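Local structure of tyrosine recombinase XerH (Helicobacter pylori, 5JJV) at residues K190-A195 against V293-N298; T211-N216 against R245-K250; I105-L110 against I156-I161. The protein cuts and rejoins recombining DNA molecules as a site-specific tyrosine recombinase and takes part in chromosome segregation. All blocks are in the same frame, centred on the assembly; numbering follows the deposited sequence.

Contact 1: residues K190-A195 against V293-N298; sequences KIEMSA and VERIIN. With nucleotides of chain C.
Ile191 and Met193 meet Arg295 and Ile296 where the loop joining helices 178-190 and 198-211 of the tyrosine recombinase catalytic domain packs beside helix 286-299. The tight part centres on Ile191, buried, which packs on both Ile296 and the arginine. Its CD1 sits over one guanidinium face, nearer the rim than the middle, 3.4 Å from NH1 of Arg295, and lies 4.1 Å from CG1 of Ile296. Arg295 runs fully extended from CG to NE, with CG trans to its own backbone N (chi1 178°), and this straight reach carries the guanidinium over to the loop. CE of Met193 approaches CD1 of Ile296 at 4.0 Å, the two side chains roughly at right angles. Phe184 and Ile188 of helix 178-190 and Ile205 of helix 198-211 also pack on Ile296. The solvent side is Glu192, exposed, whose CG only grazes NH2 of Arg295 at 3.7 Å. Past it, Ser194 OG donates to OP2 of DA2 of chain C at 2.6 Å. Both NH1 and NH2 of Arg295 point at the carbonyl O of Glu192 at the guanidinium edge; the NH2 approach is modelled too short to trust, and the bond from Arg295 NH1 to Glu192 O is weak, 3.1 Å and bent to 121°.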
loop_
_atom_site.group_PDB
_atom_site.type_symbol
_atom_site.label_atom_id
_atom_site.label_comp_id
_atom_site.label_asym_id
_atom_site.label_seq_id
_atom_site.Cartn_x
_atom_site.Cartn_y
_atom_site.Cartn_z
ATOM N N LYS B 190 -30.965 -30.823 -15.512
ATOM C CA LYS B 190 -31.472 -31.513 -16.696
ATOM C C LYS B 190 -30.582 -32.678 -17.122
ATOM O O LYS B 190 -31.078 -33.706 -17.587
ATOM C CB LYS B 190 -31.626 -30.529 -17.859
ATOM N N ILE B 191 -29.272 -32.515 -16.971
ATOM C CA ILE B 191 -28.330 -33.555 -17.368
ATOM C C ILE B 191 -28.493 -34.780 -16.472
ATOM O O ILE B 191 -28.934 -34.671 -15.327
ATOM C CB ILE B 191 -26.867 -33.050 -17.321
ATOM C CG1 ILE B 191 -25.965 -33.908 -18.213
ATOM C CG2 ILE B 191 -26.352 -33.000 -15.888
ATOM C CD1 ILE B 191 -24.543 -33.402 -18.308
ATOM N N GLU B 192 -28.152 -35.947 -17.006
ATOM C CA GLU B 192 -28.337 -37.197 -16.284
ATOM C C GLU B 192 -27.146 -37.537 -15.393
ATOM O O GLU B 192 -25.994 -37.477 -15.821
ATOM C CB GLU B 192 -28.594 -38.339 -17.268
ATOM C CG GLU B 192 -27.633 -38.369 -18.442
ATOM C CD GLU B 192 -28.001 -39.422 -19.468
ATOM O OE1 GLU B 192 -28.571 -40.462 -19.077
ATOM O OE2 GLU B 192 -27.728 -39.204 -20.666
ATOM N N MET B 193 -27.441 -37.881 -14.144
ATOM C CA MET B 193 -26.428 -38.359 -13.212
ATOM C C MET B 193 -26.957 -39.583 -12.479
ATOM O O MET B 193 -28.164 -39.713 -12.271
ATOM C CB MET B 193 -26.041 -37.271 -12.207
ATOM C CG MET B 193 -25.484 -36.000 -12.823
ATOM S SD MET B 193 -24.991 -34.809 -11.562
ATOM C CE MET B 193 -24.640 -33.368 -12.566
ATOM N N SER B 194 -26.058 -40.481 -12.093
ATOM C CA SER B 194 -26.452 -41.654 -11.324
ATOM C C SER B 194 -26.957 -41.226 -9.952
ATOM O O SER B 194 -26.583 -40.168 -9.448
ATOM C CB SER B 194 -25.284 -42.629 -11.180
ATOM O OG SER B 194 -24.235 -42.057 -10.419
ATOM N N ALA B 195 -27.806 -42.055 -9.354
ATOM C CA ALA B 195 -28.396 -41.746 -8.057
ATOM C C ALA B 195 -27.331 -41.593 -6.977
ATOM O O ALA B 195 -27.523 -40.870 -5.999
ATOM C CB ALA B 195 -29.395 -42.823 -7.663
ATOM N N VAL B 293 -18.077 -30.543 -14.465
ATOM C CA VAL B 293 -18.496 -29.225 -14.929
ATOM C C VAL B 293 -18.502 -29.151 -16.455
ATOM O O VAL B 293 -19.479 -28.703 -17.059
ATOM C CB VAL B 293 -17.585 -28.113 -14.367
ATOM C CG1 VAL B 293 -17.821 -26.802 -15.100
ATOM C CG2 VAL B 293 -17.817 -27.945 -12.874
ATOM N N GLU B 294 -17.412 -29.599 -17.070
ATOM C CA GLU B 294 -17.280 -29.573 -18.522
ATOM C C GLU B 294 -18.348 -30.438 -19.186
ATOM O O GLU B 294 -18.812 -30.133 -20.284
ATOM C CB GLU B 294 -15.879 -30.036 -18.938
ATOM C CG GLU B 294 -15.527 -29.760 -20.393
ATOM C CD GLU B 294 -15.991 -30.858 -21.331
ATOM O OE1 GLU B 294 -16.083 -30.602 -22.549
ATOM O OE2 GLU B 294 -16.258 -31.978 -20.847
ATOM N N ARG B 295 -18.732 -31.516 -18.508
ATOM C CA ARG B 295 -19.769 -32.417 -19.004
ATOM C C ARG B 295 -21.099 -31.685 -19.150
ATOM O O ARG B 295 -21.833 -31.896 -20.114
ATOM C CB ARG B 295 -19.920 -33.615 -18.064
ATOM C CG ARG B 295 -21.010 -34.600 -18.444
ATOM C CD ARG B 295 -20.995 -35.799 -17.509
ATOM N NE ARG B 295 -22.126 -36.693 -17.735
ATOM C CZ ARG B 295 -23.273 -36.629 -17.065
ATOM N NH1 ARG B 295 -23.441 -35.714 -16.121
ATOM N NH2 ARG B 295 -24.250 -37.484 -17.336
ATOM N N ILE B 296 -21.396 -30.817 -18.188
ATOM C CA ILE B 296 -22.628 -30.039 -18.205
ATOM C C ILE B 296 -22.554 -28.918 -19.239
ATOM O O ILE B 296 -23.504 -28.691 -19.990
ATOM C CB ILE B 296 -22.928 -29.444 -16.818
ATOM C CG1 ILE B 296 -23.065 -30.562 -15.783
ATOM C CG2 ILE B 296 -24.189 -28.597 -16.859
ATOM C CD1 ILE B 296 -23.457 -30.077 -14.409
ATOM N N ILE B 297 -21.419 -28.225 -19.269
ATOM C CA ILE B 297 -21.174 -27.165 -20.244
ATOM C C ILE B 297 -21.336 -27.678 -21.670
ATOM O O ILE B 297 -22.007 -27.057 -22.496
ATOM C CB ILE B 297 -19.761 -26.570 -20.082
ATOM C CG1 ILE B 297 -19.623 -25.880 -18.725
ATOM C CG2 ILE B 297 -19.453 -25.598 -21.210
ATOM C CD1 ILE B 297 -18.236 -25.354 -18.455
ATOM N N ASN B 298 -20.718 -28.820 -21.948
ATOM C CA ASN B 298 -20.791 -29.444 -23.260
ATOM C C ASN B 298 -22.225 -29.848 -23.594
ATOM O O ASN B 298 -22.674 -29.704 -24.731
ATOM C CB ASN B 298 -19.867 -30.662 -23.316
ATOM C CG ASN B 298 -19.405 -30.984 -24.723
ATOM O OD1 ASN B 298 -20.040 -30.597 -25.702
ATOM N ND2 ASN B 298 -18.291 -31.699 -24.828
ATOM P P DA C 2 -21.635 -44.639 -10.268
ATOM O OP1 DA C 2 -22.439 -45.255 -9.189
ATOM O OP2 DA C 2 -22.242 -43.619 -11.149
ATOM O "O5'" DA C 2 -20.308 -44.007 -9.632
ATOM C "C5'" DA C 2 -19.666 -44.654 -8.538
ATOM C "C4'" DA C 2 -18.264 -44.109 -8.322
ATOM O "O4'" DA C 2 -17.420 -44.460 -9.455
ATOM C "C3'" DA C 2 -18.160 -42.579 -8.185
ATOM O "O3'" DA C 2 -17.204 -42.246 -7.174
ATOM C "C2'" DA C 2 -17.651 -42.168 -9.561
ATOM C "C1'" DA C 2 -16.698 -43.315 -9.823
ATOM N N9 DA C 2 -16.245 -43.427 -11.205
ATOM C C8 DA C 2 -16.850 -42.918 -12.320
ATOM N N7 DA C 2 -16.199 -43.168 -13.434
ATOM C C5 DA C 2 -15.082 -43.874 -13.015
ATOM C C6 DA C 2 -13.990 -44.427 -13.713
ATOM N N6 DA C 2 -13.847 -44.348 -15.040
ATOM N N1 DA C 2 -13.047 -45.069 -12.991
ATOM C C2 DA C 2 -13.193 -45.147 -11.664
ATOM N N3 DA C 2 -14.172 -44.669 -10.898
ATOM C C4 DA C 2 -15.093 -44.037 -11.644
#

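Contact 2: residues T211-N216 against R245-K250; sequences TGMRSN and RAVMLK. With nucleotides of chain D; nucleotides of chain C.
NH1 of Arg245 is held by two groups: Glu217, through a salt bridge to OE1, and water 1, which accepts from Arg245 NH1 at 2.7 Å. The water in turn donates to the backbone O of Thr211 at 3.1 Å, so it carries the polar link from strand 244-250 to the end of helix 198-211. Arg245 CG lies between backbone N and carbonyl carbon (chi1 72°), the extended chain then reaching residues 211-214. NH2 of Arg245 comes 3.6 Å from NH1 of Arg214, the two guanidinium planes standing nearly perpendicular at 78°. Glu217 pairs with both arginines, its OE2 in a salt bridge to Arg214 NH1. Arg214 is a predicted active-site residue of the catalytic domain shared by tyrosine recombinases, in which an arginine at this point binds the phosphate of the DNA strand. Its NE meets OP1 of DC13 of chain C at the guanidinium edge, 3.1 Å away and almost straight at 171°, while Arg214 NH2 makes a weaker, bent bond to OP2 of the same nucleotide. Arg214 also occupies the N-cap position of helix 215-219. Just inside that helix the backbone N of Asn216 donates to OP1 of DT9 of chain D at 2.6 Å, fastening the turn to the other DNA strand. Predicted active-site residues Lys240, His310, Arg313 and His336 lie close by, and Arg313 NH2 is hydrogen-bonded to the carbonyl O of Gly212. Behind the polar layer the contact is apolar and less close: CG2 of Thr211 lies 4.1 Å from CB of Leu249, and CE of Met213 approaches CG2 of Val247 at 4.4 Å. Thr211 also forms an ST turn, its OG1, which has Ile207 O as a further partner, accepting from the backbone N of Met213 at 3.2 Å.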
loop_
_atom_site.group_PDB
_atom_site.type_symbol
_atom_site.label_atom_id
_atom_site.label_comp_id
_atom_site.label_asym_id
_atom_site.label_seq_id
_atom_site.Cartn_x
_atom_site.Cartn_y
_atom_site.Cartn_z
ATOM N N THR B 211 -21.598 -18.482 -5.763
ATOM C CA THR B 211 -20.689 -17.765 -4.869
ATOM C C THR B 211 -19.400 -17.299 -5.550
ATOM O O THR B 211 -18.727 -16.396 -5.052
ATOM C CB THR B 211 -20.302 -18.628 -3.650
ATOM O OG1 THR B 211 -19.498 -19.734 -4.077
ATOM C CG2 THR B 211 -21.547 -19.143 -2.934
ATOM N N GLY B 212 -19.059 -17.915 -6.681
ATOM C CA GLY B 212 -17.832 -17.590 -7.392
ATOM C C GLY B 212 -16.619 -18.226 -6.738
ATOM O O GLY B 212 -15.476 -17.829 -6.970
ATOM N N MET B 213 -16.892 -19.223 -5.906
ATOM C CA MET B 213 -15.878 -19.944 -5.152
ATOM C C MET B 213 -14.872 -20.641 -6.070
ATOM O O MET B 213 -15.252 -21.201 -7.099
ATOM C CB MET B 213 -16.567 -20.967 -4.247
ATOM C CG MET B 213 -15.781 -21.392 -3.036
ATOM S SD MET B 213 -16.763 -22.465 -1.972
ATOM C CE MET B 213 -18.129 -21.386 -1.553
ATOM N N ARG B 214 -13.594 -20.604 -5.699
ATOM C CA ARG B 214 -12.568 -21.342 -6.434
ATOM C C ARG B 214 -12.793 -22.845 -6.296
ATOM O O ARG B 214 -13.536 -23.291 -5.421
ATOM C CB ARG B 214 -11.165 -20.981 -5.940
ATOM C CG ARG B 214 -10.696 -19.574 -6.284
ATOM C CD ARG B 214 -9.219 -19.416 -5.944
ATOM N NE ARG B 214 -8.715 -18.065 -6.178
ATOM C CZ ARG B 214 -8.734 -17.095 -5.270
ATOM N NH1 ARG B 214 -9.242 -17.323 -4.066
ATOM N NH2 ARG B 214 -8.247 -15.896 -5.564
ATOM N N SER B 215 -12.143 -23.621 -7.160
ATOM C CA SER B 215 -12.317 -25.070 -7.178
ATOM C C SER B 215 -11.933 -25.717 -5.851
ATOM O O SER B 215 -12.743 -26.407 -5.232
ATOM C CB SER B 215 -11.497 -25.691 -8.312
ATOM O OG SER B 215 -11.969 -25.264 -9.577
ATOM N N ASN B 216 -10.697 -25.490 -5.414
ATOM C CA ASN B 216 -10.200 -26.094 -4.183
ATOM C C ASN B 216 -10.935 -25.563 -2.956
ATOM O O ASN B 216 -11.118 -26.282 -1.973
ATOM C CB ASN B 216 -8.695 -25.858 -4.043
ATOM C CG ASN B 216 -8.040 -26.819 -3.070
ATOM O OD1 ASN B 216 -7.421 -26.404 -2.090
ATOM N ND2 ASN B 216 -8.178 -28.114 -3.334
ATOM N N ARG B 245 -12.030 -15.231 3.808
ATOM C CA ARG B 245 -13.115 -14.332 3.454
ATOM C C ARG B 245 -14.454 -15.014 3.700
ATOM O O ARG B 245 -14.543 -16.241 3.705
ATOM C CB ARG B 245 -13.005 -13.889 1.994
ATOM C CG ARG B 245 -13.338 -14.975 0.984
ATOM C CD ARG B 245 -13.253 -14.450 -0.441
ATOM N NE ARG B 245 -13.771 -15.411 -1.411
ATOM C CZ ARG B 245 -13.039 -16.360 -1.985
ATOM N NH1 ARG B 245 -13.592 -17.192 -2.856
ATOM N NH2 ARG B 245 -11.752 -16.478 -1.685
ATOM N N ALA B 246 -15.490 -14.212 3.916
ATOM C CA ALA B 246 -16.832 -14.743 4.101
ATOM C C ALA B 246 -17.680 -14.446 2.874
ATOM O O ALA B 246 -17.647 -13.336 2.343
ATOM C CB ALA B 246 -17.474 -14.159 5.351
ATOM N N VAL B 247 -18.425 -15.445 2.414
ATOM C CA VAL B 247 -19.345 -15.256 1.300
ATOM C C VAL B 247 -20.750 -15.682 1.711
ATOM O O VAL B 247 -20.918 -16.531 2.588
ATOM C CB VAL B 247 -18.906 -16.045 0.048
ATOM C CG1 VAL B 247 -17.508 -15.621 -0.390
ATOM C CG2 VAL B 247 -18.961 -17.540 0.311
ATOM N N MET B 248 -21.756 -15.086 1.083
ATOM C CA MET B 248 -23.138 -15.389 1.431
ATOM C C MET B 248 -23.864 -16.107 0.302
ATOM O O MET B 248 -23.708 -15.772 -0.872
ATOM C CB MET B 248 -23.891 -14.113 1.810
ATOM C CG MET B 248 -25.363 -14.336 2.123
ATOM S SD MET B 248 -26.140 -12.896 2.871
ATOM C CE MET B 248 -25.255 -12.819 4.426
ATOM N N LEU B 249 -24.656 -17.105 0.675
ATOM C CA LEU B 249 -25.453 -17.863 -0.274
ATOM C C LEU B 249 -26.879 -18.005 0.248
ATOM O O LEU B 249 -27.100 -18.566 1.322
ATOM C CB LEU B 249 -24.822 -19.235 -0.521
ATOM C CG LEU B 249 -25.627 -20.278 -1.294
ATOM C CD1 LEU B 249 -26.089 -19.731 -2.633
ATOM C CD2 LEU B 249 -24.792 -21.533 -1.487
ATOM N N LYS B 250 -27.842 -17.482 -0.504
ATOM C CA LYS B 250 -29.245 -17.577 -0.114
ATOM C C LYS B 250 -29.680 -19.035 -0.045
ATOM O O LYS B 250 -29.396 -19.824 -0.945
ATOM C CB LYS B 250 -30.134 -16.799 -1.086
ATOM C CG LYS B 250 -29.975 -15.291 -0.992
ATOM C CD LYS B 250 -30.139 -14.816 0.442
ATOM C CE LYS B 250 -30.215 -13.301 0.523
ATOM N NZ LYS B 250 -31.459 -12.773 -0.098
ATOM P P DT D 9 -7.588 -24.127 -7.093
ATOM O OP1 DT D 9 -8.935 -23.949 -6.509
ATOM O OP2 DT D 9 -6.769 -25.308 -6.744
ATOM O "O5'" DT D 9 -7.717 -24.068 -8.682
ATOM C "C5'" DT D 9 -8.377 -22.970 -9.291
ATOM C "C4'" DT D 9 -8.240 -23.034 -10.798
ATOM O "O4'" DT D 9 -6.833 -23.041 -11.155
ATOM C "C3'" DT D 9 -8.862 -24.268 -11.450
ATOM O "O3'" DT D 9 -9.645 -23.876 -12.569
ATOM C "C2'" DT D 9 -7.655 -25.115 -11.858
ATOM C "C1'" DT D 9 -6.576 -24.068 -12.081
ATOM N N1 DT D 9 -5.203 -24.585 -11.830
ATOM C C2 DT D 9 -4.287 -24.598 -12.855
ATOM O O2 DT D 9 -4.537 -24.201 -13.980
ATOM N N3 DT D 9 -3.057 -25.097 -12.515
ATOM C C4 DT D 9 -2.661 -25.574 -11.278
ATOM O O4 DT D 9 -1.531 -26.002 -11.068
ATOM C C5 DT D 9 -3.671 -25.532 -10.248
ATOM C C7 DT D 9 -3.356 -26.022 -8.867
ATOM C C6 DT D 9 -4.878 -25.046 -10.570
ATOM P P DC C 13 -8.289 -15.946 -9.398
ATOM O OP1 DC C 13 -7.838 -17.327 -9.067
ATOM O OP2 DC C 13 -8.896 -15.090 -8.339
HETATM O O HOH W 1 -15.762 -16.351 -4.193
#

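Contact 3: residues I105-L110 against I156-I161; sequences IDEVML and ITLKNI. With nucleotides of chain D.
Leu110 packs against both Ile156 and Leu158, meeting the first with CD1 and the second with CB; this pairs the first turn of helix 107-117, in the core-binding helical domain, with the extended connection from helix 123-143 toward helix 178-190. The leucine's CG stands trans to its carbonyl carbon (chi1 -65°), which carries CD1 of Leu110 to within 3.7 Å of CG2 of Ile156. Ile156 spreads both its branches: CG2 meets that methyl, and the extended CG1 arm takes CD1 to 3.8 Å from CD1 of Leu110 and on toward the carbonyl O of Ile105. Leu158 turns CD2 into the helix, 3.7 Å from both CB of Leu110 and CG of Glu107, with the glutamate sliding past it in the opposite direction. Farther along, Asn160 ND2 comes 3.3 Å from C5' of DC3 of chain D, a van der Waals contact. At the N-cap, Asp106 OD1 accepts from the backbone N of Met109. The chi1 of Glu107, -142°, is far from staggered, and its OE2 comes 2.8 Å from the carbonyl O of Thr157. Lys142 of the third subunit makes a long, weak ion pair with this OE2. The closeness of two acceptors may raise the carboxylate's pKa, whereas the helix N-terminus would tend to lower it.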
loop_
_atom_site.group_PDB
_atom_site.type_symbol
_atom_site.label_atom_id
_atom_site.label_comp_id
_atom_site.label_asym_id
_atom_site.label_seq_id
_atom_site.Cartn_x
_atom_site.Cartn_y
_atom_site.Cartn_z
ATOM N N ILE B 105 27.236 -16.329 -18.912
ATOM C CA ILE B 105 25.788 -16.344 -19.074
ATOM C C ILE B 105 25.237 -14.937 -18.875
ATOM O O ILE B 105 25.355 -14.365 -17.792
ATOM C CB ILE B 105 25.107 -17.306 -18.082
ATOM C CG1 ILE B 105 25.611 -18.735 -18.290
ATOM C CG2 ILE B 105 23.595 -17.247 -18.238
ATOM C CD1 ILE B 105 24.987 -19.743 -17.348
ATOM N N ASP B 106 24.642 -14.378 -19.923
ATOM C CA ASP B 106 24.129 -13.016 -19.857
ATOM C C ASP B 106 22.704 -12.900 -20.390
ATOM O O ASP B 106 22.013 -13.902 -20.581
ATOM C CB ASP B 106 25.056 -12.064 -20.622
ATOM C CG ASP B 106 25.459 -12.605 -21.981
ATOM O OD1 ASP B 106 24.670 -13.358 -22.588
ATOM O OD2 ASP B 106 26.572 -12.274 -22.444
ATOM N N GLU B 107 22.278 -11.664 -20.628
ATOM C CA GLU B 107 20.919 -11.374 -21.070
ATOM C C GLU B 107 20.659 -11.904 -22.477
ATOM O O GLU B 107 19.583 -12.433 -22.760
ATOM C CB GLU B 107 20.666 -9.866 -21.023
ATOM C CG GLU B 107 19.277 -9.475 -20.556
ATOM C CD GLU B 107 19.072 -7.974 -20.556
ATOM O OE1 GLU B 107 18.968 -7.387 -21.654
ATOM O OE2 GLU B 107 19.023 -7.377 -19.460
ATOM N N VAL B 108 21.650 -11.754 -23.351
ATOM C CA VAL B 108 21.549 -12.213 -24.734
ATOM C C VAL B 108 21.315 -13.719 -24.794
ATOM O O VAL B 108 20.540 -14.210 -25.617
ATOM C CB VAL B 108 22.823 -11.857 -25.533
ATOM C CG1 VAL B 108 22.735 -12.388 -26.956
ATOM C CG2 VAL B 108 23.046 -10.353 -25.533
ATOM N N MET B 109 21.982 -14.445 -23.905
ATOM C CA MET B 109 21.874 -15.897 -23.865
ATOM C C MET B 109 20.505 -16.352 -23.367
ATOM O O MET B 109 19.908 -17.273 -23.925
ATOM C CB MET B 109 22.974 -16.485 -22.981
ATOM C CG MET B 109 22.895 -17.989 -22.828
ATOM S SD MET B 109 24.202 -18.654 -21.786
ATOM C CE MET B 109 23.655 -20.350 -21.649
ATOM N N LEU B 110 20.013 -15.707 -22.313
ATOM C CA LEU B 110 18.704 -16.040 -21.762
ATOM C C LEU B 110 17.592 -15.696 -22.745
ATOM O O LEU B 110 16.556 -16.360 -22.781
ATOM C CB LEU B 110 18.471 -15.313 -20.436
ATOM C CG LEU B 110 19.394 -15.687 -19.275
ATOM C CD1 LEU B 110 18.871 -15.105 -17.971
ATOM C CD2 LEU B 110 19.544 -17.193 -19.169
ATOM N N ILE B 156 21.103 -9.752 -13.836
ATOM C CA ILE B 156 20.330 -10.005 -15.045
ATOM C C ILE B 156 18.891 -9.518 -14.906
ATOM O O ILE B 156 18.159 -9.959 -14.020
ATOM C CB ILE B 156 20.323 -11.503 -15.404
ATOM C CG1 ILE B 156 21.729 -11.963 -15.792
ATOM C CG2 ILE B 156 19.343 -11.775 -16.534
ATOM C CD1 ILE B 156 21.803 -13.415 -16.215
ATOM N N THR B 157 18.498 -8.603 -15.786
ATOM C CA THR B 157 17.142 -8.067 -15.793
ATOM C C THR B 157 16.520 -8.187 -17.179
ATOM O O THR B 157 16.623 -7.270 -17.993
ATOM C CB THR B 157 17.109 -6.589 -15.358
ATOM O OG1 THR B 157 17.878 -5.800 -16.275
ATOM C CG2 THR B 157 17.676 -6.427 -13.954
ATOM N N LEU B 158 15.879 -9.320 -17.442
ATOM C CA LEU B 158 15.249 -9.568 -18.734
ATOM C C LEU B 158 14.106 -8.592 -18.995
ATOM O O LEU B 158 13.349 -8.253 -18.087
ATOM C CB LEU B 158 14.734 -11.006 -18.809
ATOM C CG LEU B 158 15.761 -12.111 -18.561
ATOM C CD1 LEU B 158 15.091 -13.476 -18.566
ATOM C CD2 LEU B 158 16.870 -12.051 -19.597
ATOM N N LYS B 159 13.990 -8.144 -20.241
ATOM C CA LYS B 159 12.922 -7.230 -20.631
ATOM C C LYS B 159 11.563 -7.920 -20.566
ATOM O O LYS B 159 11.482 -9.149 -20.568
ATOM C CB LYS B 159 13.170 -6.684 -22.039
ATOM N N ASN B 160 10.501 -7.123 -20.505
ATOM C CA ASN B 160 9.143 -7.654 -20.435
ATOM C C ASN B 160 8.761 -8.443 -21.684
ATOM O O ASN B 160 9.269 -8.184 -22.776
ATOM C CB ASN B 160 8.138 -6.520 -20.217
ATOM C CG ASN B 160 8.209 -5.934 -18.820
ATOM O OD1 ASN B 160 9.096 -6.274 -18.037
ATOM N ND2 ASN B 160 7.276 -5.045 -18.503
ATOM N N ILE B 161 7.863 -9.409 -21.512
ATOM C CA ILE B 161 7.359 -10.195 -22.632
ATOM C C ILE B 161 6.167 -9.492 -23.276
ATOM O O ILE B 161 5.095 -9.395 -22.675
ATOM C CB ILE B 161 6.942 -11.612 -22.191
ATOM C CG1 ILE B 161 8.086 -12.299 -21.444
ATOM C CG2 ILE B 161 6.508 -12.439 -23.393
ATOM C CD1 ILE B 161 9.344 -12.460 -22.269
ATOM P P DC D 3 3.119 -7.206 -17.478
ATOM O OP1 DC D 3 3.395 -7.807 -18.801
ATOM O OP2 DC D 3 1.808 -7.427 -16.827
ATOM O "O5'" DC D 3 4.258 -7.666 -16.454
ATOM C "C5'" DC D 3 5.591 -7.209 -16.635
ATOM C "C4'" DC D 3 6.049 -6.387 -15.443
ATOM O "O4'" DC D 3 5.033 -5.426 -15.094
ATOM C "C3'" DC D 3 6.316 -7.194 -14.169
ATOM O "O3'" DC D 3 7.707 -7.205 -13.891
ATOM C "C2'" DC D 3 5.523 -6.469 -13.068
ATOM C "C1'" DC D 3 5.139 -5.151 -13.725
ATOM N N1 DC D 3 3.835 -4.609 -13.249
ATOM C C2 DC D 3 3.814 -3.658 -12.225
ATOM O O2 DC D 3 4.884 -3.281 -11.729
ATOM N N3 DC D 3 2.619 -3.173 -11.803
ATOM C C4 DC D 3 1.488 -3.605 -12.365
ATOM N N4 DC D 3 0.335 -3.098 -11.915
ATOM C C5 DC D 3 1.490 -4.575 -13.409
ATOM C C6 DC D 3 2.673 -5.047 -13.814
#

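How the contacts relate
Contacts 1 and 2 belong to the catalytic domain and contact 3 brings in the core-binding helices. In sequence, contact 3 closes first, whereas contact 2 falls between the two segments of contact 1. Contacts 1 and 2 have centres about 22 Å apart and nearest atoms about 7 Å apart. Contact 3 lies across the chain's centre from both, its centre about 41 Å from that of contact 2 and about 48 Å from that of contact 1. Contact 2 alone includes a predicted catalytic residue. Each has a residue at the DNA: Ser194 hydrogen-bonds a phosphate of chain C, Arg214 and Asn216 bind phosphates of chains C and D, and Asn160 touches a sugar of chain D.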